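Bacterial regulatory proteins, TetR family (Nitrosomonas europaea, PDB 3NI7) probably binds DNA as a TetR-family transcriptional regulator, through a predicted helix-turn-helix near its N-terminus. Local coordinates at residues A[153-156]-A[157-161]; A[122-125]-A[126-130]. All blocks are in the same frame, centred on the assembly; numbering follows the deposited sequence.

Interaction 1: A[153-156]-A[157-161]; sequences TTIY and LMTFF
T159 turns OG1 beside its own backbone N, anti to the carbonyl carbon (chi1 -54°), and this sets the hydroxyl over the preceding helical turn, where I155 O accepts it at 2.7 Å from T159 OG1. I155 O also takes the backbone bond from T159 N at 2.9 Å; the two donors arrive from opposite faces of the carbonyl plane, OG1 tilted 35° from it. I155 CG2 lies 3.7 Å from T159 OG1, so a methyl group flanks the hydroxyl. A valine in place of T159 would probably leave I155 O with the backbone donor alone in this buried turn. Along the same helix, 149-164, L157 N bonds to T153 O at 2.8 Å, and L157 CG also stands 3.5 Å from T153 O, while T153 CG2 and L157 CD1 meet more loosely. Y156 and F160, one turn apart, both send their rings to W91 of helix 80-96. T159 packs on T174, F177 and L178 of helix 172-187, and L157 meets L157 of the second subunit. The side-chain bond therefore consumes a hydroxyl inside the helix's own turn, and the T159 side chain can sit beside the apolar F177 and L178 with its polar atom already paired.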
loop_
_atom_site.group_PDB
_atom_site.type_symbol
_atom_site.label_atom_id
_atom_site.label_comp_id
_atom_site.label_asym_id
_atom_site.label_seq_id
_atom_site.Cartn_x
_atom_site.Cartn_y
_atom_site.Cartn_z
ATOM N N THR A 153 -3.609 4.041 -8.198
ATOM C CA THR A 153 -3.156 2.844 -7.517
ATOM C C THR A 153 -2.969 3.156 -6.063
ATOM O O THR A 153 -3.432 2.404 -5.194
ATOM C CB THR A 153 -1.813 2.260 -8.066
ATOM O OG1 THR A 153 -1.996 1.845 -9.424
ATOM C CG2 THR A 153 -1.414 1.055 -7.265
ATOM N N THR A 154 -2.277 4.261 -5.800
ATOM C CA THR A 154 -1.930 4.586 -4.444
ATOM C C THR A 154 -3.196 4.764 -3.675
ATOM O O THR A 154 -3.266 4.424 -2.514
ATOM C CB THR A 154 -1.108 5.819 -4.384
ATOM O OG1 THR A 154 0.144 5.551 -5.051
ATOM C CG2 THR A 154 -0.859 6.217 -2.926
ATOM N N ILE A 155 -4.225 5.261 -4.341
ATOM C CA ILE A 155 -5.502 5.463 -3.658
ATOM C C ILE A 155 -6.197 4.150 -3.402
ATOM O O ILE A 155 -6.780 3.916 -2.331
ATOM C CB ILE A 155 -6.460 6.435 -4.418
ATOM C CG1 ILE A 155 -5.895 7.888 -4.409
ATOM C CG2 ILE A 155 -7.825 6.450 -3.751
ATOM C CD1 ILE A 155 -6.437 8.837 -5.532
ATOM N N TYR A 156 -6.153 3.277 -4.386
ATOM C CA TYR A 156 -6.885 2.017 -4.245
ATOM C C TYR A 156 -6.235 1.165 -3.165
ATOM O O TYR A 156 -6.874 0.718 -2.243
ATOM C CB TYR A 156 -7.013 1.366 -5.564
ATOM C CG TYR A 156 -7.408 -0.047 -5.555
ATOM C CD1 TYR A 156 -8.745 -0.449 -5.553
ATOM C CD2 TYR A 156 -6.425 -1.026 -5.667
ATOM C CE1 TYR A 156 -9.084 -1.824 -5.594
ATOM C CE2 TYR A 156 -6.741 -2.373 -5.696
ATOM C CZ TYR A 156 -8.051 -2.764 -5.667
ATOM O OH TYR A 156 -8.219 -4.128 -5.742
ATOM N N LEU A 157 -4.934 1.103 -3.182
ATOM C CA LEU A 157 -4.233 0.517 -2.062
ATOM C C LEU A 157 -4.608 1.112 -0.711
ATOM O O LEU A 157 -4.985 0.398 0.198
ATOM C CB LEU A 157 -2.724 0.654 -2.265
ATOM C CG LEU A 157 -2.229 -0.340 -3.308
ATOM C CD1 LEU A 157 -0.744 -0.413 -3.326
ATOM C CD2 LEU A 157 -2.753 -1.644 -2.963
HETATM N N MSE A 158 -4.481 2.424 -0.566
HETATM C CA MSE A 158 -4.664 3.038 0.755
HETATM C C MSE A 158 -6.065 2.836 1.281
HETATM O O MSE A 158 -6.267 2.447 2.439
HETATM C CB MSE A 158 -4.430 4.509 0.698
HETATM C CG MSE A 158 -3.081 4.977 1.138
HETATM SE SE MSE A 158 -3.312 7.007 1.226
HETATM C CE MSE A 158 -1.577 7.466 2.105
ATOM N N THR A 159 -7.037 3.070 0.416
ATOM C CA THR A 159 -8.411 2.902 0.816
ATOM C C THR A 159 -8.611 1.492 1.333
ATOM O O THR A 159 -9.278 1.282 2.346
ATOM C CB THR A 159 -9.325 3.099 -0.341
ATOM O OG1 THR A 159 -9.040 4.361 -0.917
ATOM C CG2 THR A 159 -10.762 3.087 0.097
ATOM N N PHE A 160 -8.024 0.532 0.608
ATOM C CA PHE A 160 -8.161 -0.885 0.923
ATOM C C PHE A 160 -7.694 -1.198 2.321
ATOM O O PHE A 160 -8.439 -1.759 3.130
ATOM C CB PHE A 160 -7.362 -1.696 -0.068
ATOM C CG PHE A 160 -7.537 -3.165 0.086
ATOM C CD1 PHE A 160 -8.793 -3.706 0.302
ATOM C CD2 PHE A 160 -6.464 -4.007 0.017
ATOM C CE1 PHE A 160 -8.965 -5.026 0.462
ATOM C CE2 PHE A 160 -6.646 -5.310 0.162
ATOM C CZ PHE A 160 -7.904 -5.825 0.393
ATOM N N PHE A 161 -6.459 -0.803 2.596
ATOM C CA PHE A 161 -5.892 -1.016 3.907
ATOM C C PHE A 161 -6.632 -0.267 4.999
ATOM O O PHE A 161 -6.857 -0.838 6.078
ATOM C CB PHE A 161 -4.393 -0.752 3.893
ATOM C CG PHE A 161 -3.611 -1.980 3.438
ATOM C CD1 PHE A 161 -3.123 -2.899 4.371
ATOM C CD2 PHE A 161 -3.447 -2.265 2.065
ATOM C CE1 PHE A 161 -2.435 -4.044 3.947
ATOM C CE2 PHE A 161 -2.756 -3.395 1.633
ATOM C CZ PHE A 161 -2.251 -4.287 2.571
#

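Interaction 2: A[122-125]-A[126-130]; sequences VMRV and SRTVQ
Side chains and carbonyls one turn apart meet here within helix 115-135, where the backbone N-H groups of S126, R127, T128 and V129 bond to the carbonyls of V122 to V125 beside the second subunit. R127 N reaches M123 O at 3.0 Å, nearly straight, and V129 N reaches V125 O at 2.8 Å. R124 O accepts T128 N at 2.9 Å. T128 places OG1 beside its own N (chi1 -45°), which brings the hydroxyl so close to R124 O that the separation itself is doubtful. Beside this, V125 CG1 and V129 CG2 touch at 4.3 Å, a loose apolar contact. The chain has the all-helical build of TetR-family regulators, and this helix faces both helix 51-69, on the side of R124, and the partner subunit, on the side of S126. R124 runs away from the turn to form salt bridges through NH2 with D63 and through NH1 with D60, so its charge is paired across to helix 51-69, where its side chain also packs on F59. S126 OG bonds to T151 OG1 of the second subunit, and V122 touches the same T151.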
loop_
_atom_site.group_PDB
_atom_site.type_symbol
_atom_site.label_atom_id
_atom_site.label_comp_id
_atom_site.label_asym_id
_atom_site.label_seq_id
_atom_site.Cartn_x
_atom_site.Cartn_y
_atom_site.Cartn_z
ATOM N N VAL A 122 0.644 -8.606 -6.815
ATOM C CA VAL A 122 1.044 -7.383 -7.473
ATOM C C VAL A 122 0.322 -7.370 -8.826
ATOM O O VAL A 122 -0.190 -6.352 -9.248
ATOM C CB VAL A 122 2.563 -7.367 -7.650
ATOM C CG1 VAL A 122 2.955 -6.382 -8.669
ATOM C CG2 VAL A 122 3.247 -7.104 -6.333
HETATM N N MSE A 123 0.264 -8.507 -9.511
HETATM C CA MSE A 123 -0.263 -8.495 -10.877
HETATM C C MSE A 123 -1.769 -8.291 -10.804
HETATM O O MSE A 123 -2.375 -7.531 -11.585
HETATM C CB MSE A 123 0.144 -9.743 -11.633
HETATM C CG MSE A 123 1.683 -9.912 -11.742
HETATM SE SE MSE A 123 2.702 -8.516 -12.805
HETATM C CE MSE A 123 2.878 -9.652 -14.480
ATOM N N ARG A 124 -2.369 -8.890 -9.783
ATOM C CA ARG A 124 -3.811 -8.759 -9.616
ATOM C C ARG A 124 -4.172 -7.307 -9.447
ATOM O O ARG A 124 -5.049 -6.775 -10.121
ATOM C CB ARG A 124 -4.304 -9.559 -8.420
ATOM C CG ARG A 124 -5.783 -9.965 -8.526
ATOM C CD ARG A 124 -6.406 -10.412 -7.173
ATOM N NE ARG A 124 -7.015 -11.754 -7.296
ATOM C CZ ARG A 124 -8.168 -12.003 -7.911
ATOM N NH1 ARG A 124 -8.610 -13.226 -7.997
ATOM N NH2 ARG A 124 -8.875 -11.030 -8.449
ATOM N N VAL A 125 -3.443 -6.653 -8.569
ATOM C CA VAL A 125 -3.626 -5.232 -8.363
ATOM C C VAL A 125 -3.600 -4.459 -9.681
ATOM O O VAL A 125 -4.505 -3.684 -9.948
ATOM C CB VAL A 125 -2.545 -4.691 -7.420
ATOM C CG1 VAL A 125 -2.409 -3.202 -7.545
ATOM C CG2 VAL A 125 -2.855 -5.076 -5.982
ATOM N N SER A 126 -2.572 -4.666 -10.503
ATOM C CA SER A 126 -2.429 -3.898 -11.730
ATOM C C SER A 126 -3.616 -4.114 -12.634
ATOM O O SER A 126 -4.244 -3.165 -13.061
ATOM C CB SER A 126 -1.153 -4.241 -12.480
ATOM O OG SER A 126 -0.034 -3.923 -11.693
ATOM N N ARG A 127 -3.970 -5.361 -12.906
ATOM C CA ARG A 127 -5.106 -5.596 -13.808
ATOM C C ARG A 127 -6.324 -4.915 -13.248
ATOM O O ARG A 127 -7.107 -4.318 -13.979
ATOM C CB ARG A 127 -5.442 -7.069 -13.992
ATOM C CG ARG A 127 -6.487 -7.258 -15.175
ATOM C CD ARG A 127 -7.032 -8.720 -15.324
ATOM N NE ARG A 127 -7.777 -8.989 -16.578
ATOM C CZ ARG A 127 -9.072 -8.714 -16.791
ATOM N NH1 ARG A 127 -9.812 -8.116 -15.851
ATOM N NH2 ARG A 127 -9.631 -9.030 -17.960
ATOM N N THR A 128 -6.494 -5.045 -11.939
ATOM C CA THR A 128 -7.693 -4.500 -11.284
ATOM C C THR A 128 -7.767 -2.993 -11.465
ATOM O O THR A 128 -8.759 -2.436 -11.944
ATOM C CB THR A 128 -7.715 -4.813 -9.785
ATOM O OG1 THR A 128 -7.366 -6.197 -9.546
ATOM C CG2 THR A 128 -9.077 -4.541 -9.265
ATOM N N VAL A 129 -6.658 -2.350 -11.138
ATOM C CA VAL A 129 -6.546 -0.937 -11.291
ATOM C C VAL A 129 -6.750 -0.539 -12.727
ATOM O O VAL A 129 -7.374 0.493 -13.003
ATOM C CB VAL A 129 -5.178 -0.440 -10.764
ATOM C CG1 VAL A 129 -4.751 0.933 -11.394
ATOM C CG2 VAL A 129 -5.235 -0.366 -9.219
ATOM N N GLN A 130 -6.201 -1.299 -13.659
ATOM C CA GLN A 130 -6.258 -0.850 -15.055
ATOM C C GLN A 130 -7.617 -1.129 -15.634
ATOM O O GLN A 130 -8.093 -0.420 -16.519
ATOM C CB GLN A 130 -5.189 -1.510 -15.857
ATOM C CG GLN A 130 -3.833 -1.011 -15.446
ATOM C CD GLN A 130 -2.745 -1.756 -16.088
ATOM O OE1 GLN A 130 -2.989 -2.751 -16.774
ATOM N NE2 GLN A 130 -1.519 -1.287 -15.893
#

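In the fold
Interactions 1 and 2 lie on consecutive helices, 149-164 and 115-135, with centres about 12 Å apart, and they pack directly against each other. T153 OG1, hydrogen-bonded to E149 O, comes within 3.5 Å of V129 CG1 in packing only, Y156 OH within 3.6 Å of T128 CG2, and Y156 CD2 within 3.8 Å of V129 CG2, so the tyrosine lies along the T128 and V129 side of the other helix. Residues of interaction 1 also pack on those of interaction 2 in the second subunit: T154 on V125 of that subunit, and M158 on its V122. The two helices thus contribute together to the subunit interface, apart from the predicted helix-turn-helix at residues 29-48.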